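Local coordinates for protein motility-associated killing factor MakB (Vibrio cholerae serotype O1, PDB 6W1W) that forms one component of a tripartite cytotoxin related in structure to alpha-pore-forming toxins, and so probably contributes to forming pores in target-cell membranes, at residues P45-E50 and W150-S155; H40-P45 and A249-Q254; N14-V19 and K324-F329. All coordinates share one frame; numbering follows the deposited sequence.

Interaction 1: P45-E50 and W150-S155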
loop_
_atom_site.group_PDB
_atom_site.type_symbol
_atom_site.label_atom_id
_atom_site.label_comp_id
_atom_site.label_asym_id
_atom_site.label_seq_id
_atom_site.Cartn_x
_atom_site.Cartn_y
_atom_site.Cartn_z
ATOM N N PRO A 45 -21.675 -14.442 -22.436
ATOM C CA PRO A 45 -22.396 -15.465 -21.670
ATOM C C PRO A 45 -22.740 -15.003 -20.265
ATOM O O PRO A 45 -22.476 -13.855 -19.897
ATOM C CB PRO A 45 -21.413 -16.642 -21.651
ATOM C CG PRO A 45 -20.080 -15.979 -21.674
ATOM C CD PRO A 45 -20.239 -14.754 -22.542
ATOM N N ASN A 46 -23.323 -15.899 -19.466
ATOM C CA ASN A 46 -23.843 -15.497 -18.162
ATOM C C ASN A 46 -22.720 -15.123 -17.201
ATOM O O ASN A 46 -22.770 -14.064 -16.562
ATOM C CB ASN A 46 -24.714 -16.605 -17.566
ATOM C CG ASN A 46 -25.264 -16.240 -16.192
ATOM O OD1 ASN A 46 -24.800 -16.747 -15.171
ATOM N ND2 ASN A 46 -26.253 -15.352 -16.166
ATOM N N TRP A 47 -21.698 -15.981 -17.080
ATOM C CA TRP A 47 -20.651 -15.739 -16.089
ATOM C C TRP A 47 -20.018 -14.367 -16.265
ATOM O O TRP A 47 -19.589 -13.753 -15.281
ATOM C CB TRP A 47 -19.582 -16.834 -16.156
ATOM C CG TRP A 47 -18.788 -16.868 -17.446
ATOM C CD1 TRP A 47 -19.031 -17.655 -18.538
ATOM C CD2 TRP A 47 -17.622 -16.093 -17.765
ATOM N NE1 TRP A 47 -18.096 -17.414 -19.513
ATOM C CE2 TRP A 47 -17.223 -16.456 -19.066
ATOM C CE3 TRP A 47 -16.886 -15.122 -17.080
ATOM C CZ2 TRP A 47 -16.115 -15.885 -19.693
ATOM C CZ3 TRP A 47 -15.789 -14.555 -17.705
ATOM C CH2 TRP A 47 -15.414 -14.938 -18.996
ATOM N N LEU A 48 -19.977 -13.857 -17.500
ATOM C CA LEU A 48 -19.330 -12.578 -17.777
ATOM C C LEU A 48 -20.196 -11.404 -17.334
ATOM O O LEU A 48 -19.693 -10.446 -16.734
ATOM C CB LEU A 48 -19.002 -12.467 -19.268
ATOM C CG LEU A 48 -18.178 -11.246 -19.674
ATOM C CD1 LEU A 48 -16.807 -11.320 -19.037
ATOM C CD2 LEU A 48 -18.073 -11.135 -21.185
ATOM N N VAL A 49 -21.496 -11.452 -17.645
ATOM C CA VAL A 49 -22.421 -10.456 -17.107
ATOM C C VAL A 49 -22.401 -10.500 -15.587
ATOM O O VAL A 49 -22.470 -9.464 -14.914
ATOM C CB VAL A 49 -23.841 -10.679 -17.664
ATOM C CG1 VAL A 49 -24.770 -9.550 -17.234
ATOM C CG2 VAL A 49 -23.808 -10.792 -19.181
ATOM N N GLU A 50 -22.274 -11.706 -15.026
ATOM C CA GLU A 50 -22.127 -11.852 -13.584
ATOM C C GLU A 50 -20.824 -11.227 -13.095
ATOM O O GLU A 50 -20.797 -10.578 -12.042
ATOM C CB GLU A 50 -22.197 -13.333 -13.212
ATOM C CG GLU A 50 -22.381 -13.613 -11.732
ATOM C CD GLU A 50 -22.630 -15.082 -11.453
ATOM O OE1 GLU A 50 -23.694 -15.595 -11.862
ATOM O OE2 GLU A 50 -21.757 -15.727 -10.834
ATOM N N TRP A 150 -15.083 -21.146 -16.370
ATOM C CA TRP A 150 -14.012 -22.099 -16.628
ATOM C C TRP A 150 -14.570 -23.490 -16.905
ATOM O O TRP A 150 -14.169 -24.151 -17.870
ATOM C CB TRP A 150 -13.053 -22.127 -15.436
ATOM C CG TRP A 150 -11.627 -22.308 -15.822
ATOM C CD1 TRP A 150 -10.961 -23.492 -15.967
ATOM C CD2 TRP A 150 -10.683 -21.275 -16.126
ATOM N NE1 TRP A 150 -9.658 -23.260 -16.342
ATOM C CE2 TRP A 150 -9.462 -21.908 -16.446
ATOM C CE3 TRP A 150 -10.750 -19.879 -16.159
ATOM C CZ2 TRP A 150 -8.319 -21.193 -16.793
ATOM C CZ3 TRP A 150 -9.616 -19.173 -16.504
ATOM C CH2 TRP A 150 -8.415 -19.829 -16.815
ATOM N N ASN A 151 -15.514 -23.941 -16.075
ATOM C CA ASN A 151 -15.974 -25.324 -16.145
ATOM C C ASN A 151 -16.761 -25.610 -17.418
ATOM O O ASN A 151 -16.722 -26.739 -17.924
ATOM C CB ASN A 151 -16.813 -25.653 -14.912
ATOM C CG ASN A 151 -15.974 -25.774 -13.656
ATOM O OD1 ASN A 151 -15.776 -26.869 -13.130
ATOM N ND2 ASN A 151 -15.462 -24.647 -13.175
ATOM N N GLU A 152 -17.479 -24.621 -17.948
ATOM C CA GLU A 152 -18.199 -24.802 -19.201
ATOM C C GLU A 152 -17.312 -24.578 -20.419
ATOM O O GLU A 152 -17.789 -24.703 -21.552
ATOM C CB GLU A 152 -19.425 -23.881 -19.253
ATOM C CG GLU A 152 -19.129 -22.398 -19.429
ATOM C CD GLU A 152 -20.408 -21.581 -19.524
ATOM O OE1 GLU A 152 -21.301 -21.779 -18.671
ATOM O OE2 GLU A 152 -20.528 -20.756 -20.456
ATOM N N LEU A 153 -16.037 -24.267 -20.208
ATOM C CA LEU A 153 -15.040 -24.146 -21.264
ATOM C C LEU A 153 -13.862 -25.081 -21.006
ATOM O O LEU A 153 -12.707 -24.748 -21.283
ATOM C CB LEU A 153 -14.552 -22.704 -21.393
ATOM C CG LEU A 153 -15.539 -21.651 -21.895
ATOM C CD1 LEU A 153 -14.960 -20.252 -21.710
ATOM C CD2 LEU A 153 -15.884 -21.904 -23.353
ATOM N N ALA A 154 -14.146 -26.277 -20.484
ATOM C CA ALA A 154 -13.097 -27.176 -20.016
ATOM C C ALA A 154 -12.301 -27.823 -21.143
ATOM O O ALA A 154 -11.180 -28.283 -20.899
ATOM C CB ALA A 154 -13.699 -28.264 -19.127
ATOM N N SER A 155 -12.840 -27.870 -22.364
ATOM C CA SER A 155 -12.093 -28.441 -23.482
ATOM C C SER A 155 -10.869 -27.614 -23.855
ATOM O O SER A 155 -10.052 -28.079 -24.659
ATOM C CB SER A 155 -13.002 -28.595 -24.705
ATOM O OG SER A 155 -13.411 -27.335 -25.203
#
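P45 and W47 meet E152 at one end of the long helical bundle that this protein has in common with alpha-pore-forming toxins. Here helix 46-66 begins and helix 100-151 has just ended. P45 occupies the N-cap position, and its CB lies 4.4 Å from E152 OE2, a loose contact. Two residues on, within the first turn of the helix, W47 supplies the larger part of the interface from this segment. Its CB points toward 150-155, and with CG between the backbone N and the carbonyl carbon (chi1 65°) the indole presents its CD1 edge to E152. L48 CB lies above one face, offset toward the rim. E50 does not touch 150-155; its OE2 pairs with R54 and bonds S145 OG, a direct tie between helices 46-66 and 100-151. The nearest CA atoms, those of W47 and W150, are 9.2 Å apart, a spacing spanned here by the indole of W47 and the extended chain of E152, while L153 adds buried surface without close atomic contact. E152 OE2 lies at the indole edge, near the ring plane and 3.9 Å from W47 CD1, with the carboxylate plane turned 87° from the ring.

Interaction 2: H40-P45 and A249-Q254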
loop_
_atom_site.group_PDB
_atom_site.type_symbol
_atom_site.label_atom_id
_atom_site.label_comp_id
_atom_site.label_asym_id
_atom_site.label_seq_id
_atom_site.Cartn_x
_atom_site.Cartn_y
_atom_site.Cartn_z
ATOM N N HIS A 40 -17.444 -6.448 -23.155
ATOM C CA HIS A 40 -18.239 -7.588 -23.586
ATOM C C HIS A 40 -17.499 -8.399 -24.644
ATOM O O HIS A 40 -16.644 -7.879 -25.370
ATOM C CB HIS A 40 -19.588 -7.126 -24.137
ATOM C CG HIS A 40 -20.317 -6.183 -23.231
ATOM N ND1 HIS A 40 -20.235 -4.813 -23.359
ATOM C CD2 HIS A 40 -21.130 -6.413 -22.174
ATOM C CE1 HIS A 40 -20.973 -4.240 -22.426
ATOM N NE2 HIS A 40 -21.525 -5.189 -21.691
ATOM N N VAL A 41 -17.840 -9.685 -24.717
ATOM C CA VAL A 41 -17.318 -10.583 -25.740
ATOM C C VAL A 41 -18.390 -10.813 -26.795
ATOM O O VAL A 41 -19.368 -10.061 -26.882
ATOM C CB VAL A 41 -16.839 -11.915 -25.133
ATOM C CG1 VAL A 41 -15.806 -11.656 -24.062
ATOM C CG2 VAL A 41 -18.013 -12.705 -24.567
ATOM N N ALA A 42 -18.213 -11.854 -27.607
ATOM C CA ALA A 42 -19.168 -12.169 -28.665
ATOM C C ALA A 42 -20.540 -12.510 -28.098
ATOM O O ALA A 42 -21.430 -11.653 -28.054
ATOM C CB ALA A 42 -18.656 -13.330 -29.521
ATOM N N LYS A 43 -20.729 -13.766 -27.679
ATOM C CA LYS A 43 -22.035 -14.184 -27.185
ATOM C C LYS A 43 -22.401 -13.457 -25.897
ATOM O O LYS A 43 -23.588 -13.250 -25.619
ATOM C CB LYS A 43 -22.047 -15.703 -26.984
ATOM C CG LYS A 43 -23.306 -16.249 -26.314
ATOM C CD LYS A 43 -24.563 -15.939 -27.120
ATOM C CE LYS A 43 -25.820 -16.415 -26.398
ATOM N NZ LYS A 43 -27.053 -16.077 -27.164
ATOM N N ASP A 44 -21.398 -13.033 -25.123
ATOM C CA ASP A 44 -21.568 -12.409 -23.816
ATOM C C ASP A 44 -22.324 -13.366 -22.903
ATOM O O ASP A 44 -23.505 -13.145 -22.610
ATOM C CB ASP A 44 -22.291 -11.066 -23.945
ATOM C CG ASP A 44 -22.012 -10.143 -22.781
ATOM O OD1 ASP A 44 -21.296 -10.564 -21.848
ATOM O OD2 ASP A 44 -22.504 -8.997 -22.801
ATOM N N PRO A 45 -21.675 -14.442 -22.436
ATOM C CA PRO A 45 -22.396 -15.465 -21.670
ATOM C C PRO A 45 -22.740 -15.003 -20.265
ATOM O O PRO A 45 -22.476 -13.855 -19.897
ATOM C CB PRO A 45 -21.413 -16.642 -21.651
ATOM C CG PRO A 45 -20.080 -15.979 -21.674
ATOM C CD PRO A 45 -20.239 -14.754 -22.542
ATOM N N ALA A 249 -6.901 -20.175 -28.602
ATOM C CA ALA A 249 -8.090 -20.331 -27.780
ATOM C C ALA A 249 -9.255 -19.553 -28.379
ATOM O O ALA A 249 -9.070 -18.591 -29.129
ATOM C CB ALA A 249 -7.834 -19.857 -26.342
ATOM N N SER A 250 -10.464 -19.981 -28.023
ATOM C CA SER A 250 -11.685 -19.356 -28.510
ATOM C C SER A 250 -11.925 -18.013 -27.816
ATOM O O SER A 250 -11.233 -17.632 -26.866
ATOM C CB SER A 250 -12.877 -20.285 -28.295
ATOM O OG SER A 250 -12.960 -20.682 -26.938
ATOM N N GLU A 251 -12.942 -17.296 -28.303
ATOM C CA GLU A 251 -13.216 -15.953 -27.799
ATOM C C GLU A 251 -13.512 -15.967 -26.304
ATOM O O GLU A 251 -12.916 -15.203 -25.535
ATOM C CB GLU A 251 -14.382 -15.335 -28.568
ATOM C CG GLU A 251 -14.055 -14.954 -29.998
ATOM C CD GLU A 251 -14.341 -13.494 -30.277
ATOM O OE1 GLU A 251 -14.599 -12.747 -29.307
ATOM O OE2 GLU A 251 -14.310 -13.096 -31.462
ATOM N N GLU A 252 -14.438 -16.829 -25.873
ATOM C CA GLU A 252 -14.772 -16.896 -24.455
ATOM C C GLU A 252 -13.587 -17.376 -23.630
ATOM O O GLU A 252 -13.310 -16.831 -22.554
ATOM C CB GLU A 252 -15.979 -17.810 -24.237
ATOM C CG GLU A 252 -17.316 -17.170 -24.570
ATOM C CD GLU A 252 -18.485 -17.919 -23.959
ATOM O OE1 GLU A 252 -18.288 -18.595 -22.924
ATOM O OE2 GLU A 252 -19.603 -17.829 -24.511
ATOM N N ALA A 253 -12.874 -18.393 -24.121
ATOM C CA ALA A 253 -11.734 -18.931 -23.389
ATOM C C ALA A 253 -10.670 -17.869 -23.145
ATOM O O ALA A 253 -10.024 -17.867 -22.090
ATOM C CB ALA A 253 -11.142 -20.119 -24.147
ATOM N N GLN A 254 -10.471 -16.960 -24.100
ATOM C CA GLN A 254 -9.550 -15.853 -23.867
ATOM C C GLN A 254 -10.053 -14.959 -22.743
ATOM O O GLN A 254 -9.306 -14.635 -21.812
ATOM C CB GLN A 254 -9.353 -15.043 -25.149
ATOM C CG GLN A 254 -8.484 -15.723 -26.194
ATOM C CD GLN A 254 -8.478 -14.971 -27.509
ATOM O OE1 GLN A 254 -7.991 -13.841 -27.592
ATOM N NE2 GLN A 254 -9.038 -15.589 -28.544
#
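E252 carries this contact, setting the flat of its carboxylate against the ring of P45. The two side chains approach from opposite directions. P45 CG is equally far from all three atoms of the group, 3.4 Å from E252 CD as from E252 OE1 and OE2, which places it over the carboxylate face. The extended chain beyond E252 CG accounts for this reach, since the CB itself does not aim at the loop. K43 CB borders the same carboxylate, 4.1 Å from E252 OE2, while the lysine chain leads away. E251, next in buried surface, bends at chi2 (-124°) and brings OE1 to 4.1 Å from both A42 N and A42 CB, too far for a hydrogen bond. V41 CG2 lies alongside the stem of E252, 4.5 Å from E252 CG, a loose approach. The contact thus joins the loop between helices 9-35 and 46-66 to the first turn of helix 251-270, whose N-cap is S250, at one end of the helical bundle, on the protein surface. Both acids sit at the positive end of that helix, which would probably favour their charged forms. The carboxylates meet mainly aliphatic carbons, so the association rests on van der Waals packing.

Interaction 3: N14-V19 and K324-F329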
loop_
_atom_site.group_PDB
_atom_site.type_symbol
_atom_site.label_atom_id
_atom_site.label_comp_id
_atom_site.label_asym_id
_atom_site.label_seq_id
_atom_site.Cartn_x
_atom_site.Cartn_y
_atom_site.Cartn_z
ATOM N N ASN A 14 12.605 2.630 10.730
ATOM C CA ASN A 14 12.250 1.452 9.946
ATOM C C ASN A 14 10.775 1.106 10.107
ATOM O O ASN A 14 10.120 0.697 9.141
ATOM C CB ASN A 14 13.127 0.266 10.348
ATOM C CG ASN A 14 14.585 0.477 9.994
ATOM O OD1 ASN A 14 15.009 1.594 9.694
ATOM N ND2 ASN A 14 15.361 -0.598 10.029
HETATM N N MSE A 15 10.233 1.269 11.312
HETATM C CA MSE A 15 8.822 0.983 11.563
HETATM C C MSE A 15 7.936 2.034 10.911
HETATM O O MSE A 15 6.814 1.739 10.502
HETATM C CB MSE A 15 8.535 0.911 13.062
HETATM C CG MSE A 15 9.385 -0.110 13.795
HETATM SE SE MSE A 15 8.667 -0.587 15.542
HETATM C CE MSE A 15 10.124 -1.721 16.171
ATOM N N LEU A 16 8.444 3.266 10.822
ATOM C CA LEU A 16 7.754 4.285 10.038
ATOM C C LEU A 16 7.724 3.912 8.561
ATOM O O LEU A 16 6.700 4.082 7.887
ATOM C CB LEU A 16 8.422 5.648 10.230
ATOM C CG LEU A 16 7.806 6.610 11.251
ATOM C CD1 LEU A 16 6.285 6.507 11.253
ATOM C CD2 LEU A 16 8.377 6.386 12.641
ATOM N N THR A 17 8.838 3.397 8.038
ATOM C CA THR A 17 8.871 3.010 6.632
ATOM C C THR A 17 7.975 1.804 6.371
ATOM O O THR A 17 7.285 1.748 5.347
ATOM C CB THR A 17 10.313 2.726 6.205
ATOM O OG1 THR A 17 11.032 3.963 6.115
ATOM C CG2 THR A 17 10.358 2.014 4.856
ATOM N N ASP A 18 7.953 0.842 7.299
ATOM C CA ASP A 18 7.163 -0.365 7.086
ATOM C C ASP A 18 5.668 -0.071 7.058
ATOM O O ASP A 18 4.933 -0.712 6.301
ATOM C CB ASP A 18 7.488 -1.407 8.156
ATOM C CG ASP A 18 8.663 -2.290 7.773
ATOM O OD1 ASP A 18 9.341 -1.974 6.771
ATOM O OD2 ASP A 18 8.902 -3.302 8.461
ATOM N N VAL A 19 5.196 0.885 7.861
ATOM C CA VAL A 19 3.788 1.267 7.775
ATOM C C VAL A 19 3.529 2.174 6.582
ATOM O O VAL A 19 2.393 2.235 6.094
ATOM C CB VAL A 19 3.304 1.938 9.072
ATOM C CG1 VAL A 19 3.474 0.998 10.259
ATOM C CG2 VAL A 19 4.037 3.248 9.310
ATOM N N LYS A 324 13.282 15.333 16.978
ATOM C CA LYS A 324 13.394 16.215 15.822
ATOM C C LYS A 324 13.798 15.431 14.581
ATOM O O LYS A 324 13.322 15.719 13.476
ATOM C CB LYS A 324 14.394 17.337 16.107
ATOM C CG LYS A 324 14.364 18.475 15.092
ATOM C CD LYS A 324 12.975 19.091 14.994
ATOM C CE LYS A 324 12.957 20.302 14.070
ATOM N NZ LYS A 324 13.372 19.960 12.681
ATOM N N THR A 325 14.663 14.426 14.747
ATOM C CA THR A 325 15.042 13.578 13.621
ATOM C C THR A 325 13.851 12.760 13.129
ATOM O O THR A 325 13.652 12.607 11.918
ATOM C CB THR A 325 16.206 12.663 14.020
ATOM O OG1 THR A 325 17.316 13.451 14.479
ATOM C CG2 THR A 325 16.657 11.820 12.838
ATOM N N ILE A 326 13.038 12.244 14.054
ATOM C CA ILE A 326 11.878 11.449 13.661
ATOM C C ILE A 326 10.805 12.338 13.045
ATOM O O ILE A 326 10.159 11.963 12.060
ATOM C CB ILE A 326 11.341 10.651 14.864
ATOM C CG1 ILE A 326 12.416 9.696 15.383
ATOM C CG2 ILE A 326 10.084 9.879 14.483
ATOM C CD1 ILE A 326 11.941 8.770 16.464
ATOM N N SER A 327 10.605 13.534 13.604
ATOM C CA SER A 327 9.621 14.449 13.033
ATOM C C SER A 327 10.029 14.881 11.632
ATOM O O SER A 327 9.177 15.051 10.751
ATOM C CB SER A 327 9.439 15.668 13.939
ATOM O OG SER A 327 8.379 16.491 13.477
ATOM N N GLU A 328 11.333 15.051 11.400
ATOM C CA GLU A 328 11.799 15.414 10.066
ATOM C C GLU A 328 11.658 14.259 9.082
ATOM O O GLU A 328 11.441 14.491 7.887
ATOM C CB GLU A 328 13.250 15.895 10.129
ATOM C CG GLU A 328 13.413 17.290 10.719
ATOM C CD GLU A 328 14.869 17.673 10.932
ATOM O OE1 GLU A 328 15.758 16.998 10.372
ATOM O OE2 GLU A 328 15.123 18.651 11.668
ATOM N N PHE A 329 11.777 13.015 9.557
ATOM C CA PHE A 329 11.566 11.875 8.671
ATOM C C PHE A 329 10.106 11.758 8.255
ATOM O O PHE A 329 9.810 11.350 7.125
ATOM C CB PHE A 329 12.017 10.579 9.344
ATOM C CG PHE A 329 11.834 9.359 8.486
ATOM C CD1 PHE A 329 12.791 9.005 7.549
ATOM C CD2 PHE A 329 10.707 8.565 8.609
ATOM C CE1 PHE A 329 12.628 7.884 6.754
ATOM C CE2 PHE A 329 10.539 7.442 7.812
ATOM C CZ PHE A 329 11.502 7.102 6.885
#
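Near L16 and F329, whose CA atoms are 8.6 Å apart, helices 9-35 and 316-333 run almost parallel, their local axes 11.4 Å apart and crossing at -19°. That spacing is bridged by side chains. F329 holds CG anti to the backbone N (chi1 -180°), which sends its ring toward the other helix, where the ring lies beside L16 and T17. L16 CB approaches the ring obliquely, 3.7 Å from F329 CE2. T17 instead meets the ring at its edge, with OG1 near the ring plane and 3.3 Å from F329 CZ, and the two side chains cross at about a right angle. The hydroxyl is hydrogen-bonded to the carbonyl of L13 one turn earlier, so this polar atom is satisfied within its own helix although it is buried against a phenyl group. Such lengthwise helix packing builds the elongated bundle of the alpha-pore-forming-toxin type, and here helices 69-90 and 276-302 close in around L16 through F80 and L283. L186 of helix 183-187 touches both T17 and F329. Farther out on L16, the CD2 branch makes a looser contact, 4.3 Å from I326 CG2.

Interactions 1 and 2 lie 9 Å apart, centre to centre, at one end of the elongated chain and share P45 at the start of helix 46-66. They touch: E152 OE2 and E252 OE1 are 4.0 Å apart, a like-charge proximity that may raise the proton affinity of one of them, against the pull of the helix N-terminus on E252. Interaction 3, about 50 Å from both between centres, joins helix 9-35, which precedes the 40-45 loop, to helix 316-333. All four of its touching residues are buried, whereas interaction 1 is partly buried and interaction 2 superficial. Acids meeting proline, alanine and an indole edge at the helix ends give way to largely apolar packing between helix bodies.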